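PDB 1Z0J: FYVE-finger-containing Rab5 effector protein rabenosyn-5 from Homo sapiens, which probably acts as a Rab5 effector, its minimal Rab binding domain recognising Rab GTPases. Local coordinates for residues Q16-I21 / E42-L47. Numbering follows the deposited sequence.
Sequences QQIDNI and ENLREL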
ATOM      1  N   GLN B  16      -6.572  10.351 -15.545  1.00 21.95           N
ATOM      2  CA  GLN B  16      -5.855   9.135 -15.945  1.00 21.01           C
ATOM      3  C   GLN B  16      -6.094   7.959 -14.986  1.00 19.97           C
ATOM      4  O   GLN B  16      -6.239   6.819 -15.427  1.00 19.75           O
ATOM      5  CB  GLN B  16      -4.362   9.410 -16.104  1.00 21.31           C
ATOM      6  N   GLN B  17      -6.146   8.243 -13.685  1.00 18.72           N
ATOM      7  CA  GLN B  17      -6.406   7.191 -12.693  1.00 16.76           C
ATOM      8  C   GLN B  17      -7.843   6.666 -12.778  1.00 17.62           C
ATOM      9  O   GLN B  17      -8.088   5.473 -12.588  1.00 16.52           O
ATOM     10  CB  GLN B  17      -6.052   7.659 -11.276  1.00 16.48           C
ATOM     11  CG  GLN B  17      -6.254   6.595 -10.170  1.00 16.10           C
ATOM     12  CD  GLN B  17      -5.378   5.344 -10.311  1.00 15.45           C
ATOM     13  OE1 GLN B  17      -4.475   5.278 -11.157  1.00 15.75           O
ATOM     14  NE2 GLN B  17      -5.652   4.339  -9.477  1.00 14.08           N
ATOM     15  N   ILE B  18      -8.784   7.564 -13.090  1.00 18.28           N
ATOM     16  CA  ILE B  18     -10.166   7.172 -13.373  1.00 19.88           C
ATOM     17  C   ILE B  18     -10.167   6.172 -14.532  1.00 19.74           C
ATOM     18  O   ILE B  18     -10.783   5.111 -14.445  1.00 20.12           O
ATOM     19  CB  ILE B  18     -11.062   8.414 -13.682  1.00 19.98           C
ATOM     20  CG1 ILE B  18     -11.383   9.170 -12.389  1.00 22.37           C
ATOM     21  CG2 ILE B  18     -12.357   8.010 -14.400  1.00 22.37           C
ATOM     22  CD1 ILE B  18     -12.017  10.538 -12.592  1.00 18.89           C
ATOM     23  N   ASP B  19      -9.443   6.507 -15.596  1.00 21.92           N
ATOM     24  CA  ASP B  19      -9.286   5.603 -16.730  1.00 23.87           C
ATOM     25  C   ASP B  19      -8.592   4.294 -16.323  1.00 24.47           C
ATOM     26  O   ASP B  19      -8.963   3.227 -16.800  1.00 22.27           O
ATOM     27  CB  ASP B  19      -8.557   6.293 -17.891  1.00 26.00           C
ATOM     28  CG  ASP B  19      -9.425   7.334 -18.602  1.00 28.76           C
ATOM     29  OD1 ASP B  19     -10.636   7.425 -18.304  1.00 29.50           O
ATOM     30  OD2 ASP B  19      -8.892   8.063 -19.467  1.00 31.61           O
ATOM     31  N   ASN B  20      -7.612   4.375 -15.419  1.00 19.91           N
ATOM     32  CA  ASN B  20      -6.953   3.177 -14.889  1.00 21.71           C
ATOM     33  C   ASN B  20      -7.909   2.257 -14.111  1.00 20.34           C
ATOM     34  O   ASN B  20      -7.936   1.047 -14.337  1.00 19.87           O
ATOM     35  CB  ASN B  20      -5.746   3.575 -14.028  1.00 19.13           C
ATOM     36  CG  ASN B  20      -4.824   2.404 -13.712  1.00 20.33           C
ATOM     37  OD1 ASN B  20      -4.654   1.486 -14.515  1.00 23.48           O
ATOM     38  ND2 ASN B  20      -4.216   2.441 -12.531  1.00 18.75           N
ATOM     39  N   ILE B  21      -8.698   2.828 -13.198  1.00 18.61           N
ATOM     40  CA  ILE B  21      -9.691   2.049 -12.447  1.00 19.93           C
ATOM     41  C   ILE B  21     -10.780   1.467 -13.366  1.00 21.11           C
ATOM     42  O   ILE B  21     -11.226   0.337 -13.155  1.00 20.46           O
ATOM     43  CB  ILE B  21     -10.307   2.858 -11.257  1.00 18.21           C
ATOM     44  CG1 ILE B  21      -9.220   3.237 -10.232  1.00 14.91           C
ATOM     45  CG2 ILE B  21     -11.456   2.098 -10.585  1.00 20.65           C
ATOM     46  CD1 ILE B  21      -8.450   2.065  -9.601  1.00 16.03           C
ATOM     47  N   GLU B  42     -16.464   1.403  -6.040  1.00 17.84           N
ATOM     48  CA  GLU B  42     -16.435   2.344  -4.916  1.00 20.43           C
ATOM     49  C   GLU B  42     -15.286   3.354  -5.070  1.00 19.22           C
ATOM     50  O   GLU B  42     -15.464   4.557  -4.860  1.00 18.86           O
ATOM     51  CB  GLU B  42     -16.308   1.586  -3.589  1.00 20.63           C
ATOM     52  CG  GLU B  42     -16.227   2.465  -2.346  1.00 24.70           C
ATOM     53  CD  GLU B  42     -15.498   1.797  -1.189  1.00 31.64           C
ATOM     54  OE1 GLU B  42     -15.458   0.549  -1.131  1.00 40.79           O
ATOM     55  OE2 GLU B  42     -14.958   2.528  -0.331  1.00 41.25           O
ATOM     56  N   ASN B  43     -14.107   2.861  -5.442  1.00 16.03           N
ATOM     57  CA  ASN B  43     -12.963   3.741  -5.689  1.00 15.91           C
ATOM     58  C   ASN B  43     -13.223   4.689  -6.863  1.00 15.27           C
ATOM     59  O   ASN B  43     -12.892   5.877  -6.803  1.00 14.88           O
ATOM     60  CB  ASN B  43     -11.694   2.923  -5.943  1.00 15.16           C
ATOM     61  CG  ASN B  43     -10.459   3.783  -5.942  1.00 13.44           C
ATOM     62  OD1 ASN B  43      -9.813   3.966  -6.967  1.00 13.58           O
ATOM     63  ND2 ASN B  43     -10.139   4.348  -4.783  1.00 15.54           N
ATOM     64  N   LEU B  44     -13.819   4.165  -7.927  1.00 16.11           N
ATOM     65  CA  LEU B  44     -14.219   4.991  -9.062  1.00 17.46           C
ATOM     66  C   LEU B  44     -15.151   6.125  -8.622  1.00 18.77           C
ATOM     67  O   LEU B  44     -14.959   7.277  -9.002  1.00 15.48           O
ATOM     68  CB  LEU B  44     -14.882   4.140 -10.156  1.00 18.20           C
ATOM     69  CG  LEU B  44     -15.311   4.870 -11.433  1.00 19.91           C
ATOM     70  CD1 LEU B  44     -14.106   5.465 -12.154  1.00 24.68           C
ATOM     71  CD2 LEU B  44     -16.088   3.941 -12.357  1.00 24.21           C
ATOM     72  N   ARG B  45     -16.146   5.796  -7.802  1.00 17.90           N
ATOM     73  CA  ARG B  45     -17.068   6.800  -7.277  1.00 20.02           C
ATOM     74  C   ARG B  45     -16.327   7.894  -6.506  1.00 18.18           C
ATOM     75  O   ARG B  45     -16.619   9.087  -6.646  1.00 16.66           O
ATOM     76  CB  ARG B  45     -18.127   6.142  -6.392  1.00 20.40           C
ATOM     77  CG  ARG B  45     -19.191   5.379  -7.175  1.00 24.85           C
ATOM     78  CD  ARG B  45     -20.379   5.029  -6.293  1.00 28.28           C
ATOM     79  NE  ARG B  45     -21.182   3.944  -6.854  1.00 33.65           N
ATOM     80  CZ  ARG B  45     -21.119   2.674  -6.459  1.00 36.25           C
ATOM     81  NH1 ARG B  45     -20.287   2.306  -5.493  1.00 40.74           N
ATOM     82  NH2 ARG B  45     -21.895   1.765  -7.036  1.00 38.85           N
ATOM     83  N   GLU B  46     -15.344   7.488  -5.713  1.00 16.77           N
ATOM     84  CA  GLU B  46     -14.566   8.432  -4.917  1.00 17.36           C
ATOM     85  C   GLU B  46     -13.688   9.345  -5.772  1.00 14.88           C
ATOM     86  O   GLU B  46     -13.583  10.545  -5.502  1.00 16.96           O
ATOM     87  CB  GLU B  46     -13.754   7.692  -3.852  1.00 20.71           C
ATOM     88  CG  GLU B  46     -14.627   7.246  -2.679  1.00 27.17           C
ATOM     89  CD  GLU B  46     -14.216   5.914  -2.080  1.00 33.04           C
ATOM     90  OE1 GLU B  46     -13.065   5.479  -2.294  1.00 36.17           O
ATOM     91  OE2 GLU B  46     -15.056   5.302  -1.383  1.00 36.42           O
ATOM     92  N   LEU B  47     -13.062   8.779  -6.805  1.00 14.38           N
ATOM     93  CA  LEU B  47     -12.274   9.571  -7.742  1.00 13.55           C
ATOM     94  C   LEU B  47     -13.150  10.589  -8.466  1.00 14.12           C
ATOM     95  O   LEU B  47     -12.757  11.751  -8.626  1.00 14.25           O
ATOM     96  CB  LEU B  47     -11.569   8.665  -8.754  1.00 14.80           C
ATOM     97  CG  LEU B  47     -10.500   7.698  -8.230  1.00 14.33           C
ATOM     98  CD1 LEU B  47     -10.094   6.737  -9.327  1.00 14.88           C
ATOM     99  CD2 LEU B  47      -9.277   8.436  -7.674  1.00 17.49           C
TER
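Leu47 reaches between Ile18 and Ile21 with two parts of its side chain. Leu47 CB lies 3.7 Å from Ile18 CG1, the two side chains running antiparallel alongside one another. Leu47 CD1 meets Ile21 CG1, also at 3.7 Å, and touches Gln17 CG at 3.9 Å. Leu44 meets the CG2 branches of the same two isoleucines, whereas Leu47 meets their CG1 branches. The Leu44 CG stands anti to the backbone N (chi1 -178°); this swings the end of the chain in, and Leu44 CD1 comes within 3.8 Å of Ile18 CG2. Leu44 CB packs 4.0 Å from Ile21 CG2. The Asn43 side chain stands roughly perpendicular to that of Ile21, with Asn43 OD1 3.4 Å from Ile21 CG1. That oxygen accepts a hydrogen bond from an aromatic side chain of the other protein in the assembly. Gln17 NE2 donates to an aromatic side chain and to the backbone of that protein, which mainly holds the amide. Asn20 ND2 adds an off-plane bond to Gln17 OE1 at 3.2 Å. The segments belong to an antiparallel helical hairpin, their axes 9.8 Å apart at 164°. Leu14 and Ile25 extend the apolar seam along helix 11-30. The two helices are thus held here largely by apolar contacts, with Asn43 OD1 against Ile21; Gln17, Asn43 and Leu47 also meet the partner protein, consistent with a Rab-binding surface spanning both helices.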